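Lysine cyclodeaminase (Streptomyces pristinaespiralis, PDB 5YU3) catalyses the NAD-dependent cyclising deamination of L-lysine to L-pipecolic acid, and also recognises L-ornithine and L-2,4-diaminobutyric acid. Local coordinates at residues H44-R49 with T302-E307; G60-M65 with L76-Y81. All coordinates share one frame; numbering follows the deposited sequence.

Contact 1: H44-R49 with T302-E307. With NAD (nicotinamide-adenine-dinucleotide), chain F; PRO (proline), chain G.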
loop_
_atom_site.group_PDB
_atom_site.type_symbol
_atom_site.label_atom_id
_atom_site.label_comp_id
_atom_site.label_asym_id
_atom_site.label_seq_id
_atom_site.Cartn_x
_atom_site.Cartn_y
_atom_site.Cartn_z
ATOM N N HIS A 44 1.227 -19.399 -2.606
ATOM C CA HIS A 44 2.110 -18.772 -3.576
ATOM C C HIS A 44 2.863 -17.611 -2.952
ATOM O O HIS A 44 2.347 -16.916 -2.072
ATOM C CB HIS A 44 1.305 -18.335 -4.804
ATOM C CG HIS A 44 0.514 -19.456 -5.402
ATOM N ND1 HIS A 44 1.094 -20.449 -6.163
ATOM C CD2 HIS A 44 -0.796 -19.781 -5.298
ATOM C CE1 HIS A 44 0.171 -21.320 -6.528
ATOM N NE2 HIS A 44 -0.984 -20.942 -6.011
ATOM N N LEU A 45 4.101 -17.424 -3.411
ATOM C CA LEU A 45 4.903 -16.280 -3.001
ATOM C C LEU A 45 4.145 -14.990 -3.249
ATOM O O LEU A 45 3.453 -14.845 -4.260
ATOM C CB LEU A 45 6.223 -16.231 -3.775
ATOM C CG LEU A 45 7.430 -17.048 -3.338
ATOM C CD1 LEU A 45 8.577 -16.735 -4.297
ATOM C CD2 LEU A 45 7.812 -16.728 -1.893
ATOM N N SER A 46 4.297 -14.047 -2.320
ATOM C CA SER A 46 3.720 -12.723 -2.483
ATOM C C SER A 46 4.328 -12.028 -3.701
ATOM O O SER A 46 5.483 -12.278 -4.059
ATOM C CB SER A 46 3.962 -11.895 -1.223
ATOM O OG SER A 46 3.696 -12.695 -0.077
ATOM N N PRO A 47 3.577 -11.153 -4.363
ATOM C CA PRO A 47 4.172 -10.362 -5.442
ATOM C C PRO A 47 5.309 -9.508 -4.909
ATOM O O PRO A 47 5.436 -9.279 -3.704
ATOM C CB PRO A 47 3.009 -9.503 -5.940
ATOM C CG PRO A 47 1.951 -9.605 -4.732
ATOM C CD PRO A 47 2.125 -10.787 -4.197
ATOM N N LEU A 48 6.160 -9.048 -5.824
ATOM C CA LEU A 48 7.231 -8.134 -5.448
ATOM C C LEU A 48 6.655 -6.933 -4.717
ATOM O O LEU A 48 5.624 -6.387 -5.111
ATOM C CB LEU A 48 7.991 -7.647 -6.685
ATOM C CG LEU A 48 8.935 -8.586 -7.423
ATOM C CD1 LEU A 48 9.545 -7.854 -8.622
ATOM C CD2 LEU A 48 10.014 -9.071 -6.483
ATOM N N ARG A 49 7.322 -6.518 -3.647
ATOM C CA ARG A 49 6.885 -5.301 -2.991
ATOM C C ARG A 49 7.299 -4.080 -3.811
ATOM O O ARG A 49 8.049 -4.174 -4.790
ATOM C CB ARG A 49 7.457 -5.222 -1.574
ATOM C CG ARG A 49 8.968 -5.205 -1.516
ATOM C CD ARG A 49 9.467 -4.960 -0.093
ATOM N NE ARG A 49 10.908 -5.185 0.024
ATOM C CZ ARG A 49 11.462 -6.090 0.827
ATOM N NH1 ARG A 49 10.697 -6.842 1.599
ATOM N NH2 ARG A 49 12.787 -6.232 0.866
ATOM N N THR A 302 15.014 -11.161 2.602
ATOM C CA THR A 302 14.522 -9.839 2.254
ATOM C C THR A 302 13.196 -9.508 2.912
ATOM O O THR A 302 12.858 -8.320 3.008
ATOM C CB THR A 302 14.357 -9.696 0.729
ATOM O OG1 THR A 302 13.370 -10.630 0.264
ATOM C CG2 THR A 302 15.689 -9.962 0.032
ATOM N N GLY A 303 12.460 -10.517 3.384
ATOM C CA GLY A 303 11.143 -10.329 3.971
ATOM C C GLY A 303 10.084 -10.293 2.889
ATOM O O GLY A 303 10.289 -9.669 1.844
ATOM N N PHE A 304 8.964 -10.975 3.092
ATOM C CA PHE A 304 7.888 -10.836 2.129
ATOM C C PHE A 304 6.557 -10.937 2.859
ATOM O O PHE A 304 6.464 -11.458 3.978
ATOM C CB PHE A 304 8.021 -11.835 0.947
ATOM C CG PHE A 304 7.942 -13.295 1.316
ATOM C CD1 PHE A 304 9.004 -13.937 1.958
ATOM C CD2 PHE A 304 6.837 -14.050 0.947
ATOM C CE1 PHE A 304 8.938 -15.287 2.266
ATOM C CE2 PHE A 304 6.762 -15.410 1.252
ATOM C CZ PHE A 304 7.819 -16.029 1.911
ATOM N N ALA A 305 5.525 -10.391 2.210
ATOM C CA ALA A 305 4.276 -10.080 2.899
ATOM C C ALA A 305 3.582 -11.315 3.468
ATOM O O ALA A 305 2.865 -11.205 4.468
ATOM C CB ALA A 305 3.347 -9.330 1.939
ATOM N N PHE A 306 3.746 -12.487 2.842
ATOM C CA PHE A 306 3.188 -13.719 3.402
ATOM C C PHE A 306 3.631 -13.919 4.846
ATOM O O PHE A 306 2.851 -14.382 5.681
ATOM C CB PHE A 306 3.613 -14.919 2.548
ATOM C CG PHE A 306 3.067 -16.247 3.011
ATOM C CD1 PHE A 306 1.705 -16.486 3.048
ATOM C CD2 PHE A 306 3.933 -17.273 3.373
ATOM C CE1 PHE A 306 1.208 -17.723 3.452
ATOM C CE2 PHE A 306 3.446 -18.507 3.774
ATOM C CZ PHE A 306 2.078 -18.732 3.810
ATOM N N GLU A 307 4.887 -13.587 5.155
ATOM C CA GLU A 307 5.360 -13.741 6.529
ATOM C C GLU A 307 4.601 -12.819 7.469
ATOM O O GLU A 307 4.276 -13.201 8.598
ATOM C CB GLU A 307 6.855 -13.460 6.619
ATOM C CG GLU A 307 7.708 -14.338 5.695
ATOM C CD GLU A 307 9.178 -13.943 5.688
ATOM O OE1 GLU A 307 9.482 -12.748 5.861
ATOM O OE2 GLU A 307 10.036 -14.841 5.507
HETATM P PA NAD F . 18.641 -0.686 13.387
HETATM O O1A NAD F . 18.883 0.731 12.968
HETATM O O2A NAD F . 17.891 -0.976 14.672
HETATM O O5B NAD F . 20.069 -1.410 13.548
HETATM C C5B NAD F . 21.002 -1.403 12.461
HETATM C C4B NAD F . 22.389 -1.404 13.085
HETATM O O4B NAD F . 23.368 -1.574 12.058
HETATM C C3B NAD F . 22.710 -0.066 13.759
HETATM O O3B NAD F . 22.998 -0.272 15.159
HETATM C C2B NAD F . 23.933 0.437 13.009
HETATM O O2B NAD F . 24.879 1.116 13.831
HETATM C C1B NAD F . 24.520 -0.853 12.479
HETATM N N9A NAD F . 25.445 -0.737 11.332
HETATM C C8A NAD F . 25.392 0.121 10.287
HETATM N N7A NAD F . 26.430 -0.119 9.423
HETATM C C5A NAD F . 27.143 -1.150 9.934
HETATM C C6A NAD F . 28.349 -1.916 9.563
HETATM N N6A NAD F . 29.027 -1.635 8.426
HETATM N N1A NAD F . 28.731 -2.921 10.382
HETATM C C2A NAD F . 28.086 -3.237 11.520
HETATM N N3A NAD F . 26.991 -2.575 11.931
HETATM C C4A NAD F . 26.488 -1.550 11.188
HETATM O O3 NAD F . 17.887 -1.422 12.151
HETATM P PN NAD F . 17.236 -2.884 12.142
HETATM O O1N NAD F . 18.073 -3.790 13.015
HETATM O O2N NAD F . 15.752 -2.734 12.401
HETATM O O5D NAD F . 17.386 -3.311 10.594
HETATM C C5D NAD F . 18.658 -3.706 10.078
HETATM C C4D NAD F . 18.485 -4.142 8.623
HETATM O O4D NAD F . 17.551 -5.218 8.545
HETATM C C3D NAD F . 17.913 -3.031 7.759
HETATM O O3D NAD F . 18.522 -3.104 6.451
HETATM C C2D NAD F . 16.456 -3.412 7.624
HETATM O O2D NAD F . 15.820 -2.815 6.486
HETATM C C1D NAD F . 16.592 -4.918 7.529
HETATM N N1N NAD F . 15.367 -5.670 7.773
HETATM C C2N NAD F . 15.199 -6.819 7.106
HETATM C C3N NAD F . 14.058 -7.589 7.283
HETATM C C7N NAD F . 13.928 -8.869 6.528
HETATM O O7N NAD F . 12.860 -9.445 6.480
HETATM N N7N NAD F . 15.028 -9.381 5.949
HETATM C C4N NAD F . 13.083 -7.183 8.200
HETATM C C5N NAD F . 13.304 -5.998 8.900
HETATM C C6N NAD F . 14.464 -5.254 8.679
HETATM N N PRO G . 12.429 -5.218 4.523
HETATM C CA PRO G . 11.506 -4.965 5.752
HETATM C C PRO G . 10.305 -5.951 5.739
HETATM O O PRO G . 9.368 -5.597 6.477
HETATM C CB PRO G . 11.165 -3.740 5.612
HETATM C CG PRO G . 12.497 -3.049 5.014
HETATM C CD PRO G . 13.269 -4.008 4.611
HETATM O OXT PRO G . 10.278 -7.053 5.082
#
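R49 meets the T302-G303 turn through its guanidinium, whose NH1 and NH2 both bond end-on to T302 O, 3.0 Å from NH1. That oxygen lies in the guanidinium plane, while both donors stand above its carbonyl plane on the same face. The side chain is extended from CG to NE, which carries the charged group from the loop to the bound proline. The proline N lies over one guanidinium face and gives T302 O a weak hydrogen bond of 3.5 Å. E63 at NE and E264 at NH2 form salt bridges with the same arginine.

A second polar link joins the loop to helix 305-321: F306 N donates to S46 OG at 2.9 Å, a bent bond of 134°. H67 is also hydrogen-bonded to this hydroxyl, which sits at the edge of the F304 ring.

The apolar part is a single meeting: L45 CD2 touches F304 CE2 at 3.6 Å, the two side chains crossing at about a right angle, and E307 CG packs over one face of that ring.

G303 CA lies 3.2 Å from NAD O7N. With a buried arginine flanked by two carboxylates and tied to a backbone oxygen, the contact probably fixes the position and rotation of the guanidinium beside the bound proline.

Contact 2: G60-M65 with L76-Y81. With PRO (proline), chain G; NAD (nicotinamide-adenine-dinucleotide), chain F.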
loop_
_atom_site.group_PDB
_atom_site.type_symbol
_atom_site.label_atom_id
_atom_site.label_comp_id
_atom_site.label_asym_id
_atom_site.label_seq_id
_atom_site.Cartn_x
_atom_site.Cartn_y
_atom_site.Cartn_z
ATOM N N GLY A 60 16.802 6.266 2.958
ATOM C CA GLY A 60 15.942 5.218 3.466
ATOM C C GLY A 60 14.867 4.910 2.446
ATOM O O GLY A 60 14.944 5.383 1.303
ATOM N N ILE A 61 13.867 4.116 2.821
ATOM C CA ILE A 61 12.842 3.708 1.867
ATOM C C ILE A 61 11.570 3.401 2.639
ATOM O O ILE A 61 11.609 3.026 3.811
ATOM C CB ILE A 61 13.310 2.504 1.002
ATOM C CG1 ILE A 61 12.380 2.300 -0.203
ATOM C CG2 ILE A 61 13.443 1.221 1.829
ATOM C CD1 ILE A 61 12.918 1.312 -1.244
ATOM N N TRP A 62 10.436 3.598 1.984
ATOM C CA TRP A 62 9.136 3.315 2.570
ATOM C C TRP A 62 8.392 2.420 1.594
ATOM O O TRP A 62 8.280 2.755 0.409
ATOM C CB TRP A 62 8.369 4.617 2.852
ATOM C CG TRP A 62 7.089 4.391 3.565
ATOM C CD1 TRP A 62 6.905 4.306 4.918
ATOM C CD2 TRP A 62 5.803 4.203 2.969
ATOM N NE1 TRP A 62 5.575 4.073 5.199
ATOM C CE2 TRP A 62 4.879 4.010 4.020
ATOM C CE3 TRP A 62 5.341 4.183 1.651
ATOM C CZ2 TRP A 62 3.517 3.801 3.788
ATOM C CZ3 TRP A 62 3.985 3.974 1.426
ATOM C CH2 TRP A 62 3.096 3.782 2.485
ATOM N N GLU A 63 7.918 1.274 2.072
ATOM C CA GLU A 63 7.466 0.214 1.184
ATOM C C GLU A 63 6.057 -0.252 1.519
ATOM O O GLU A 63 5.582 -0.135 2.652
ATOM C CB GLU A 63 8.424 -0.985 1.228
ATOM C CG GLU A 63 9.819 -0.636 0.729
ATOM C CD GLU A 63 10.820 -1.762 0.923
ATOM O OE1 GLU A 63 10.952 -2.268 2.053
ATOM O OE2 GLU A 63 11.475 -2.150 -0.061
ATOM N N TRP A 64 5.408 -0.818 0.498
ATOM C CA TRP A 64 4.120 -1.478 0.619
ATOM C C TRP A 64 4.284 -2.933 0.202
ATOM O O TRP A 64 4.945 -3.232 -0.799
ATOM C CB TRP A 64 3.047 -0.774 -0.234
ATOM C CG TRP A 64 3.488 -0.451 -1.641
ATOM C CD1 TRP A 64 3.349 -1.248 -2.744
ATOM C CD2 TRP A 64 4.140 0.743 -2.089
ATOM N NE1 TRP A 64 3.873 -0.621 -3.852
ATOM C CE2 TRP A 64 4.354 0.605 -3.480
ATOM C CE3 TRP A 64 4.556 1.923 -1.454
ATOM C CZ2 TRP A 64 4.982 1.593 -4.246
ATOM C CZ3 TRP A 64 5.171 2.915 -2.230
ATOM C CH2 TRP A 64 5.376 2.735 -3.605
ATOM N N MET A 65 3.699 -3.837 0.987
ATOM C CA MET A 65 3.886 -5.279 0.839
ATOM C C MET A 65 2.532 -5.975 0.924
ATOM O O MET A 65 2.046 -6.289 2.023
ATOM C CB MET A 65 4.848 -5.814 1.904
ATOM C CG MET A 65 6.163 -5.051 1.950
ATOM S SD MET A 65 7.281 -5.512 3.291
ATOM C CE MET A 65 7.399 -7.292 3.085
ATOM N N LEU A 76 -1.870 -6.094 3.910
ATOM C CA LEU A 76 -0.934 -5.082 3.427
ATOM C C LEU A 76 -0.078 -4.595 4.584
ATOM O O LEU A 76 -0.603 -4.042 5.555
ATOM C CB LEU A 76 -1.663 -3.897 2.774
ATOM C CG LEU A 76 -0.735 -2.887 2.070
ATOM C CD1 LEU A 76 -0.216 -3.423 0.734
ATOM C CD2 LEU A 76 -1.405 -1.536 1.868
ATOM N N LYS A 77 1.239 -4.758 4.477
ATOM C CA LYS A 77 2.127 -4.100 5.419
ATOM C C LYS A 77 2.723 -2.860 4.776
ATOM O O LYS A 77 3.190 -2.899 3.627
ATOM C CB LYS A 77 3.241 -5.017 5.933
ATOM C CG LYS A 77 4.113 -4.269 6.959
ATOM C CD LYS A 77 5.029 -5.188 7.771
ATOM C CE LYS A 77 6.379 -5.357 7.086
ATOM N NZ LYS A 77 7.215 -6.365 7.786
ATOM N N THR A 78 2.667 -1.753 5.508
ATOM C CA THR A 78 3.313 -0.507 5.136
ATOM C C THR A 78 4.426 -0.284 6.143
ATOM O O THR A 78 4.185 -0.335 7.355
ATOM C CB THR A 78 2.323 0.660 5.154
ATOM O OG1 THR A 78 1.529 0.585 6.347
ATOM C CG2 THR A 78 1.399 0.601 3.945
ATOM N N VAL A 79 5.642 -0.074 5.658
ATOM C CA VAL A 79 6.781 -0.092 6.567
ATOM C C VAL A 79 7.879 0.813 6.028
ATOM O O VAL A 79 8.214 0.773 4.838
ATOM C CB VAL A 79 7.282 -1.534 6.789
ATOM C CG1 VAL A 79 7.572 -2.225 5.444
ATOM C CG2 VAL A 79 8.508 -1.535 7.691
ATOM N N GLY A 80 8.436 1.636 6.910
ATOM C CA GLY A 80 9.563 2.479 6.565
ATOM C C GLY A 80 10.873 1.921 7.094
ATOM O O GLY A 80 10.918 1.272 8.137
ATOM N N TYR A 81 11.941 2.177 6.343
ATOM C CA TYR A 81 13.319 1.979 6.788
ATOM C C TYR A 81 13.940 3.367 6.831
ATOM O O TYR A 81 14.088 4.013 5.789
ATOM C CB TYR A 81 14.079 1.052 5.840
ATOM C CG TYR A 81 15.589 1.120 5.963
ATOM C CD1 TYR A 81 16.250 0.479 7.006
ATOM C CD2 TYR A 81 16.350 1.807 5.023
ATOM C CE1 TYR A 81 17.648 0.527 7.116
ATOM C CE2 TYR A 81 17.749 1.852 5.117
ATOM C CZ TYR A 81 18.388 1.212 6.171
ATOM O OH TYR A 81 19.772 1.247 6.278
HETATM N N PRO G . 12.429 -5.218 4.523
HETATM C CA PRO G . 11.506 -4.965 5.752
HETATM C C PRO G . 10.305 -5.951 5.739
HETATM O O PRO G . 9.368 -5.597 6.477
HETATM C CB PRO G . 11.165 -3.740 5.612
HETATM C CG PRO G . 12.497 -3.049 5.014
HETATM C CD PRO G . 13.269 -4.008 4.611
HETATM O OXT PRO G . 10.278 -7.053 5.082
HETATM P PA NAD F . 18.641 -0.686 13.387
HETATM O O1A NAD F . 18.883 0.731 12.968
HETATM O O2A NAD F . 17.891 -0.976 14.672
HETATM O O5B NAD F . 20.069 -1.410 13.548
HETATM C C5B NAD F . 21.002 -1.403 12.461
HETATM C C4B NAD F . 22.389 -1.404 13.085
HETATM O O4B NAD F . 23.368 -1.574 12.058
HETATM C C3B NAD F . 22.710 -0.066 13.759
HETATM O O3B NAD F . 22.998 -0.272 15.159
HETATM C C2B NAD F . 23.933 0.437 13.009
HETATM O O2B NAD F . 24.879 1.116 13.831
HETATM C C1B NAD F . 24.520 -0.853 12.479
HETATM N N9A NAD F . 25.445 -0.737 11.332
HETATM C C8A NAD F . 25.392 0.121 10.287
HETATM N N7A NAD F . 26.430 -0.119 9.423
HETATM C C5A NAD F . 27.143 -1.150 9.934
HETATM C C6A NAD F . 28.349 -1.916 9.563
HETATM N N6A NAD F . 29.027 -1.635 8.426
HETATM N N1A NAD F . 28.731 -2.921 10.382
HETATM C C2A NAD F . 28.086 -3.237 11.520
HETATM N N3A NAD F . 26.991 -2.575 11.931
HETATM C C4A NAD F . 26.488 -1.550 11.188
HETATM O O3 NAD F . 17.887 -1.422 12.151
HETATM P PN NAD F . 17.236 -2.884 12.142
HETATM O O1N NAD F . 18.073 -3.790 13.015
HETATM O O2N NAD F . 15.752 -2.734 12.401
HETATM O O5D NAD F . 17.386 -3.311 10.594
HETATM C C5D NAD F . 18.658 -3.706 10.078
HETATM C C4D NAD F . 18.485 -4.142 8.623
HETATM O O4D NAD F . 17.551 -5.218 8.545
HETATM C C3D NAD F . 17.913 -3.031 7.759
HETATM O O3D NAD F . 18.522 -3.104 6.451
HETATM C C2D NAD F . 16.456 -3.412 7.624
HETATM O O2D NAD F . 15.820 -2.815 6.486
HETATM C C1D NAD F . 16.592 -4.918 7.529
HETATM N N1N NAD F . 15.367 -5.670 7.773
HETATM C C2N NAD F . 15.199 -6.819 7.106
HETATM C C3N NAD F . 14.058 -7.589 7.283
HETATM C C7N NAD F . 13.928 -8.869 6.528
HETATM O O7N NAD F . 12.860 -9.445 6.480
HETATM N N7N NAD F . 15.028 -9.381 5.949
HETATM C C4N NAD F . 13.083 -7.183 8.200
HETATM C C5N NAD F . 13.304 -5.998 8.900
HETATM C C6N NAD F . 14.464 -5.254 8.679
#
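M65 SD and V79 CG1 meet at 3.9 Å on the face of the hairpin turned to the bound proline, where V79 CG1 also packs on the ligand's CB. M65 bends at its last torsion (chi3 53°), bringing CE to 3.5 Å from the proline OXT. On the other face W62 lies along T78, with CZ2 3.6 Å from T78 CB, and its CD1 rests against G80 CA. CG of W62 is anti to the backbone N (chi1 -175°), which helps lay the indole across the partner strand. Without the indole, as with an alanine at W62, T78 and G80 would probably lose their apolar cover and Y101 of the second subunit its ring partner.

Outward from these side chains, three antiparallel hydrogen-bonded pairs, I61-Y81, E63-V79 and M65-K77, join the strands by six backbone bonds. Y81 N to I61 O is the shortest at 2.7 Å and nearly straight at 176°. At the polar edge K77 NZ donates to the proline O at 2.6 Å and also forms a salt bridge with D308 and a hydrogen bond with T118, while E63, its carboxylate held by the salt bridge to R49, has OE1 3.4 Å from the proline CG. Y81 CD1 approaches NAD O2D at 3.4 Å.

Strand 50-54 adjoins 60-65 and strand 94-102 adjoins 76-81. Helix 305-321 packs on M65 on the ligand face; W62, W64 and T78 on the opposite face, together with L76, reach the second subunit.

In the fold
Both contacts are buried and line one pocket, touching NAD and the bound proline, with centres about 12 Å apart; contact 2 is nested in the chain loop closed by contact 1. They meet directly through the R49-E63 pair and where A305 CB packs on M65 O. Contact 1 brings distant parts of the chain together, a loop and the segment leading into helix 305-321, through a few side-chain bonds to backbone atoms. Contact 2 is a local hairpin in the mixed sheet, held by regular backbone bonding. Its W62 and W64 face contributes to the interface with the second subunit, whereas no other protein chain touches contact 1.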